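TRAP dicarboxylate transporter, DctP subunit (Ochrobactrum anthropi, PDB 4P47) probably binds an organic acid in the periplasm and delivers it to the membrane subunits of a TRAP transporter. Local coordinates at residues G140-R152 with A264-R276. Numbering follows the deposited sequence.
Sequences GLIGLAYWELGFR and AVEARDYQRKVSR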
loop_
_atom_site.group_PDB
_atom_site.type_symbol
_atom_site.label_atom_id
_atom_site.label_comp_id
_atom_site.label_asym_id
_atom_site.label_seq_id
_atom_site.Cartn_x
_atom_site.Cartn_y
_atom_site.Cartn_z
ATOM N N GLY A 140 -15.459 -10.975 10.440
ATOM C CA GLY A 140 -15.139 -10.472 11.760
ATOM C C GLY A 140 -14.343 -9.176 11.792
ATOM O O GLY A 140 -13.787 -8.832 12.840
ATOM N N LEU A 141 -14.341 -8.442 10.686
ATOM C CA LEU A 141 -13.563 -7.203 10.523
ATOM C C LEU A 141 -14.461 -6.077 10.031
ATOM O O LEU A 141 -15.369 -6.315 9.246
ATOM C CB LEU A 141 -12.449 -7.441 9.509
ATOM C CG LEU A 141 -11.412 -8.487 9.932
ATOM C CD1 LEU A 141 -10.572 -8.904 8.751
ATOM C CD2 LEU A 141 -10.515 -7.946 11.069
ATOM N N ILE A 142 -14.198 -4.856 10.477
ATOM C CA ILE A 142 -14.873 -3.675 9.973
ATOM C C ILE A 142 -13.819 -2.739 9.384
ATOM O O ILE A 142 -12.874 -2.331 10.085
ATOM C CB ILE A 142 -15.582 -2.920 11.124
ATOM C CG1 ILE A 142 -16.550 -3.849 11.869
ATOM C CG2 ILE A 142 -16.298 -1.675 10.618
ATOM C CD1 ILE A 142 -17.705 -4.380 11.039
ATOM N N GLY A 143 -13.986 -2.365 8.121
ATOM C CA GLY A 143 -13.098 -1.404 7.481
ATOM C C GLY A 143 -13.526 0.026 7.762
ATOM O O GLY A 143 -14.704 0.383 7.661
ATOM N N LEU A 144 -12.595 0.876 8.146
ATOM C CA LEU A 144 -12.901 2.265 8.478
ATOM C C LEU A 144 -12.454 3.274 7.414
ATOM O O LEU A 144 -13.177 4.221 7.112
ATOM C CB LEU A 144 -12.266 2.614 9.825
ATOM C CG LEU A 144 -12.792 1.843 11.030
ATOM C CD1 LEU A 144 -11.963 2.162 12.254
ATOM C CD2 LEU A 144 -14.276 2.188 11.279
ATOM N N ALA A 145 -11.270 3.088 6.840
ATOM C CA ALA A 145 -10.701 4.035 5.888
ATOM C C ALA A 145 -9.498 3.386 5.238
ATOM O O ALA A 145 -8.943 2.413 5.762
ATOM C CB ALA A 145 -10.282 5.333 6.580
ATOM N N TYR A 146 -9.108 3.923 4.093
ATOM C CA TYR A 146 -7.841 3.599 3.479
ATOM C C TYR A 146 -6.856 4.735 3.712
ATOM O O TYR A 146 -7.189 5.904 3.517
ATOM C CB TYR A 146 -8.001 3.349 1.975
ATOM C CG TYR A 146 -8.858 2.168 1.642
ATOM C CD1 TYR A 146 -8.340 0.888 1.679
ATOM C CD2 TYR A 146 -10.183 2.317 1.275
ATOM C CE1 TYR A 146 -9.114 -0.217 1.384
ATOM C CE2 TYR A 146 -10.954 1.219 0.959
ATOM C CZ TYR A 146 -10.414 -0.038 1.006
ATOM O OH TYR A 146 -11.170 -1.159 0.693
ATOM N N TRP A 147 -5.657 4.378 4.162
ATOM C CA TRP A 147 -4.553 5.318 4.298
ATOM C C TRP A 147 -3.483 4.907 3.266
ATOM O O TRP A 147 -3.713 3.988 2.467
ATOM C CB TRP A 147 -3.976 5.268 5.708
ATOM C CG TRP A 147 -4.859 5.777 6.822
ATOM C CD1 TRP A 147 -6.139 6.232 6.742
ATOM C CD2 TRP A 147 -4.485 5.860 8.190
ATOM N NE1 TRP A 147 -6.579 6.616 7.991
ATOM C CE2 TRP A 147 -5.574 6.380 8.897
ATOM C CE3 TRP A 147 -3.319 5.512 8.896
ATOM C CZ2 TRP A 147 -5.533 6.567 10.278
ATOM C CZ3 TRP A 147 -3.273 5.712 10.247
ATOM C CH2 TRP A 147 -4.374 6.213 10.932
ATOM N N GLU A 148 -2.344 5.587 3.247
ATOM C CA GLU A 148 -1.333 5.304 2.228
ATOM C C GLU A 148 -0.093 4.660 2.807
ATOM O O GLU A 148 0.432 5.137 3.803
ATOM C CB GLU A 148 -0.917 6.599 1.540
ATOM C CG GLU A 148 0.238 6.427 0.544
ATOM C CD GLU A 148 0.386 7.622 -0.366
ATOM O OE1 GLU A 148 -0.293 7.612 -1.407
ATOM O OE2 GLU A 148 1.178 8.540 -0.034
ATOM N N LEU A 149 0.400 3.592 2.177
ATOM C CA LEU A 149 1.803 3.216 2.329
ATOM C C LEU A 149 2.591 3.849 1.186
ATOM O O LEU A 149 3.397 4.744 1.407
ATOM C CB LEU A 149 1.991 1.696 2.386
ATOM C CG LEU A 149 3.358 1.204 2.847
ATOM C CD1 LEU A 149 4.394 1.389 1.769
ATOM C CD2 LEU A 149 3.826 1.869 4.127
ATOM N N GLY A 150 2.311 3.449 -0.044
ATOM C CA GLY A 150 2.918 4.117 -1.179
ATOM C C GLY A 150 3.066 3.252 -2.413
ATOM O O GLY A 150 2.700 2.080 -2.429
ATOM N N PHE A 151 3.635 3.846 -3.448
ATOM C CA PHE A 151 3.973 3.101 -4.649
ATOM C C PHE A 151 5.168 2.181 -4.437
ATOM O O PHE A 151 6.095 2.464 -3.677
ATOM C CB PHE A 151 4.271 4.071 -5.814
ATOM C CG PHE A 151 3.048 4.766 -6.325
ATOM C CD1 PHE A 151 2.144 4.102 -7.135
ATOM C CD2 PHE A 151 2.773 6.066 -5.944
ATOM C CE1 PHE A 151 0.997 4.746 -7.559
ATOM C CE2 PHE A 151 1.641 6.700 -6.374
ATOM C CZ PHE A 151 0.751 6.036 -7.166
ATOM N N ARG A 152 5.134 1.070 -5.157
ATOM C CA ARG A 152 6.283 0.192 -5.286
ATOM C C ARG A 152 7.015 0.503 -6.573
ATOM O O ARG A 152 6.404 0.521 -7.646
ATOM C CB ARG A 152 5.844 -1.273 -5.256
ATOM C CG ARG A 152 4.982 -1.598 -4.051
ATOM C CD ARG A 152 4.700 -3.064 -3.924
ATOM N NE ARG A 152 5.892 -3.838 -3.579
ATOM C CZ ARG A 152 6.362 -4.024 -2.358
ATOM N NH1 ARG A 152 5.767 -3.493 -1.312
ATOM N NH2 ARG A 152 7.436 -4.768 -2.199
ATOM N N ALA A 264 -11.116 8.476 11.794
ATOM C CA ALA A 264 -10.414 7.689 10.783
ATOM C C ALA A 264 -10.311 8.429 9.456
ATOM O O ALA A 264 -9.258 8.394 8.800
ATOM C CB ALA A 264 -11.109 6.370 10.573
ATOM N N VAL A 265 -11.374 9.100 9.036
ATOM C CA VAL A 265 -11.343 9.773 7.732
ATOM C C VAL A 265 -10.605 11.105 7.803
ATOM O O VAL A 265 -9.938 11.485 6.846
ATOM C CB VAL A 265 -12.758 9.943 7.088
ATOM C CG1 VAL A 265 -13.378 8.592 6.844
ATOM C CG2 VAL A 265 -13.666 10.823 7.919
ATOM N N GLU A 266 -10.695 11.828 8.929
ATOM C CA GLU A 266 -9.926 13.031 9.095
ATOM C C GLU A 266 -8.429 12.671 9.164
ATOM O O GLU A 266 -7.594 13.309 8.514
ATOM C CB GLU A 266 -10.389 13.828 10.330
ATOM C CG GLU A 266 -9.648 15.154 10.487
ATOM C CD GLU A 266 -10.096 15.991 11.667
ATOM O OE1 GLU A 266 -11.077 15.636 12.341
ATOM O OE2 GLU A 266 -9.403 16.997 11.927
ATOM N N ALA A 267 -8.075 11.627 9.913
ATOM C CA ALA A 267 -6.679 11.216 10.004
ATOM C C ALA A 267 -6.160 10.737 8.650
ATOM O O ALA A 267 -5.001 10.943 8.327
ATOM C CB ALA A 267 -6.484 10.151 11.063
ATOM N N ARG A 268 -7.013 10.105 7.864
ATOM C CA ARG A 268 -6.654 9.663 6.524
ATOM C C ARG A 268 -6.083 10.786 5.681
ATOM O O ARG A 268 -5.014 10.645 5.082
ATOM C CB ARG A 268 -7.881 9.081 5.818
ATOM C CG ARG A 268 -7.709 8.841 4.328
ATOM C CD ARG A 268 -9.028 8.527 3.677
ATOM N NE ARG A 268 -9.816 9.748 3.493
ATOM C CZ ARG A 268 -11.096 9.775 3.173
ATOM N NH1 ARG A 268 -11.792 8.668 3.028
ATOM N NH2 ARG A 268 -11.688 10.953 3.026
ATOM N N ASP A 269 -6.798 11.906 5.609
ATOM C CA ASP A 269 -6.384 12.978 4.704
ATOM C C ASP A 269 -5.054 13.550 5.173
ATOM O O ASP A 269 -4.159 13.861 4.369
ATOM C CB ASP A 269 -7.416 14.098 4.646
ATOM C CG ASP A 269 -8.754 13.645 4.110
ATOM O OD1 ASP A 269 -8.845 12.549 3.522
ATOM O OD2 ASP A 269 -9.726 14.433 4.285
ATOM N N TYR A 270 -4.899 13.665 6.485
ATOM C CA TYR A 270 -3.671 14.148 7.077
ATOM C C TYR A 270 -2.515 13.170 6.838
ATOM O O TYR A 270 -1.403 13.582 6.502
ATOM C CB TYR A 270 -3.911 14.349 8.586
ATOM C CG TYR A 270 -2.698 14.563 9.441
ATOM C CD1 TYR A 270 -2.100 15.809 9.556
ATOM C CD2 TYR A 270 -2.173 13.519 10.167
ATOM C CE1 TYR A 270 -0.978 15.993 10.369
ATOM C CE2 TYR A 270 -1.086 13.687 10.967
ATOM C CZ TYR A 270 -0.486 14.908 11.070
ATOM O OH TYR A 270 0.611 15.022 11.901
ATOM N N GLN A 271 -2.773 11.885 7.041
ATOM C CA GLN A 271 -1.746 10.851 6.900
ATOM C C GLN A 271 -1.202 10.839 5.463
ATOM O O GLN A 271 0.005 10.700 5.228
ATOM C CB GLN A 271 -2.313 9.472 7.260
ATOM C CG GLN A 271 -1.270 8.369 7.323
ATOM C CD GLN A 271 -0.922 7.766 5.975
ATOM O OE1 GLN A 271 -1.730 7.743 5.060
ATOM N NE2 GLN A 271 0.293 7.249 5.862
ATOM N N ARG A 272 -2.084 10.985 4.484
ATOM C CA ARG A 272 -1.688 10.952 3.085
ATOM C C ARG A 272 -0.816 12.167 2.783
ATOM O O ARG A 272 0.179 12.056 2.071
ATOM C CB ARG A 272 -2.927 10.933 2.194
ATOM C CG ARG A 272 -3.630 9.589 2.155
ATOM C CD ARG A 272 -4.992 9.742 1.540
ATOM N NE ARG A 272 -5.638 8.478 1.281
ATOM C CZ ARG A 272 -6.887 8.376 0.824
ATOM N NH1 ARG A 272 -7.645 9.460 0.698
ATOM N NH2 ARG A 272 -7.407 7.193 0.542
ATOM N N LYS A 273 -1.159 13.332 3.323
ATOM C CA LYS A 273 -0.318 14.509 3.125
ATOM C C LYS A 273 1.075 14.321 3.729
ATOM O O LYS A 273 2.089 14.668 3.107
ATOM C CB LYS A 273 -0.966 15.750 3.725
ATOM C CG LYS A 273 -2.048 16.335 2.866
ATOM C CD LYS A 273 -2.783 17.432 3.623
ATOM C CE LYS A 273 -1.815 18.353 4.366
ATOM N NZ LYS A 273 -2.501 19.134 5.428
ATOM N N VAL A 274 1.142 13.773 4.935
ATOM C CA VAL A 274 2.412 13.539 5.591
ATOM C C VAL A 274 3.230 12.537 4.783
ATOM O O VAL A 274 4.440 12.707 4.576
ATOM C CB VAL A 274 2.218 13.019 7.045
ATOM C CG1 VAL A 274 3.521 12.506 7.628
ATOM C CG2 VAL A 274 1.631 14.120 7.919
ATOM N N SER A 275 2.563 11.504 4.307
ATOM C CA SER A 275 3.236 10.486 3.525
ATOM C C SER A 275 3.866 11.085 2.267
ATOM O O SER A 275 4.991 10.775 1.889
ATOM C CB SER A 275 2.226 9.416 3.146
ATOM O OG SER A 275 2.861 8.395 2.392
ATOM N N ARG A 276 3.120 11.930 1.590
ATOM C CA ARG A 276 3.596 12.477 0.338
ATOM C C ARG A 276 4.697 13.507 0.540
ATOM O O ARG A 276 5.624 13.590 -0.275
ATOM C CB ARG A 276 2.410 13.016 -0.470
ATOM C CG ARG A 276 1.562 11.867 -1.013
ATOM C CD ARG A 276 0.077 12.182 -1.285
ATOM N NE ARG A 276 -0.637 10.907 -1.387
ATOM C CZ ARG A 276 -1.945 10.748 -1.576
ATOM N NH1 ARG A 276 -2.743 11.794 -1.713
ATOM N NH2 ARG A 276 -2.466 9.543 -1.631
HETATM O O HOH W 1 -10.831 5.888 2.715
HETATM O O HOH W 2 -5.066 5.673 0.764
HETATM O O HOH W 3 4.847 6.834 0.157
HETATM O O HOH W 4 3.680 6.170 3.957
#
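Helix 264-276 lies along strand 141-152, their axes running the same way at 9° and approaching to 7.3 Å, and the contact runs from Leu144 and Ala145 beside Ala264 to Glu148 beside Arg276. Two alanines let the backbones come close: the methyl of Ala264 packs against CB of Leu144 and of Ala145. The Trp147 indole lies against the helix, with CD1 beside Arg268 CB (3.5 Å) and CZ2 touching the methyl of Ala267, while NE1, at the ring edge, makes a weak hydrogen bond, 3.3 Å, to Ala264 O. The ring and the Gln271 amide are nearly parallel, 10° apart, and Gln271 CG packs obliquely near Trp147 CE3. A bend at chi2 (-83°) swings that amide onto the strand backbone: Glu148 N gives a nearly straight bond to Gln271 OE1 (2.9 Å), and Gln271 NE2 donates to Glu148 O (3.0 Å) in the carbonyl plane. Glutamine suits the place because its amide carries both a donor and an acceptor, satisfying the N-H and C=O of Glu148 at once. The Glu148 side chain, its CG trans to the backbone N, runs extended toward Ser275 and Arg276. Its OE2 accepts from Ser275 OG at 3.0 Å through the anti lone pair; OE1 forms a salt bridge with Arg276 NH2 (2.9 Å), met from above the carboxylate plane, and shares a hydrogen bond with Tyr237 OH. Water joins Tyr146 N to Arg268 NH1. Asp121 pairs with both Arg272 and Arg276, and Asp125 also with Arg272. This buried network fixes the long helix 254-288 on the strand of this periplasmic binding-protein fold, and the Arg276 salt bridge and Ser275 hydroxyl would probably favour ionised Glu148.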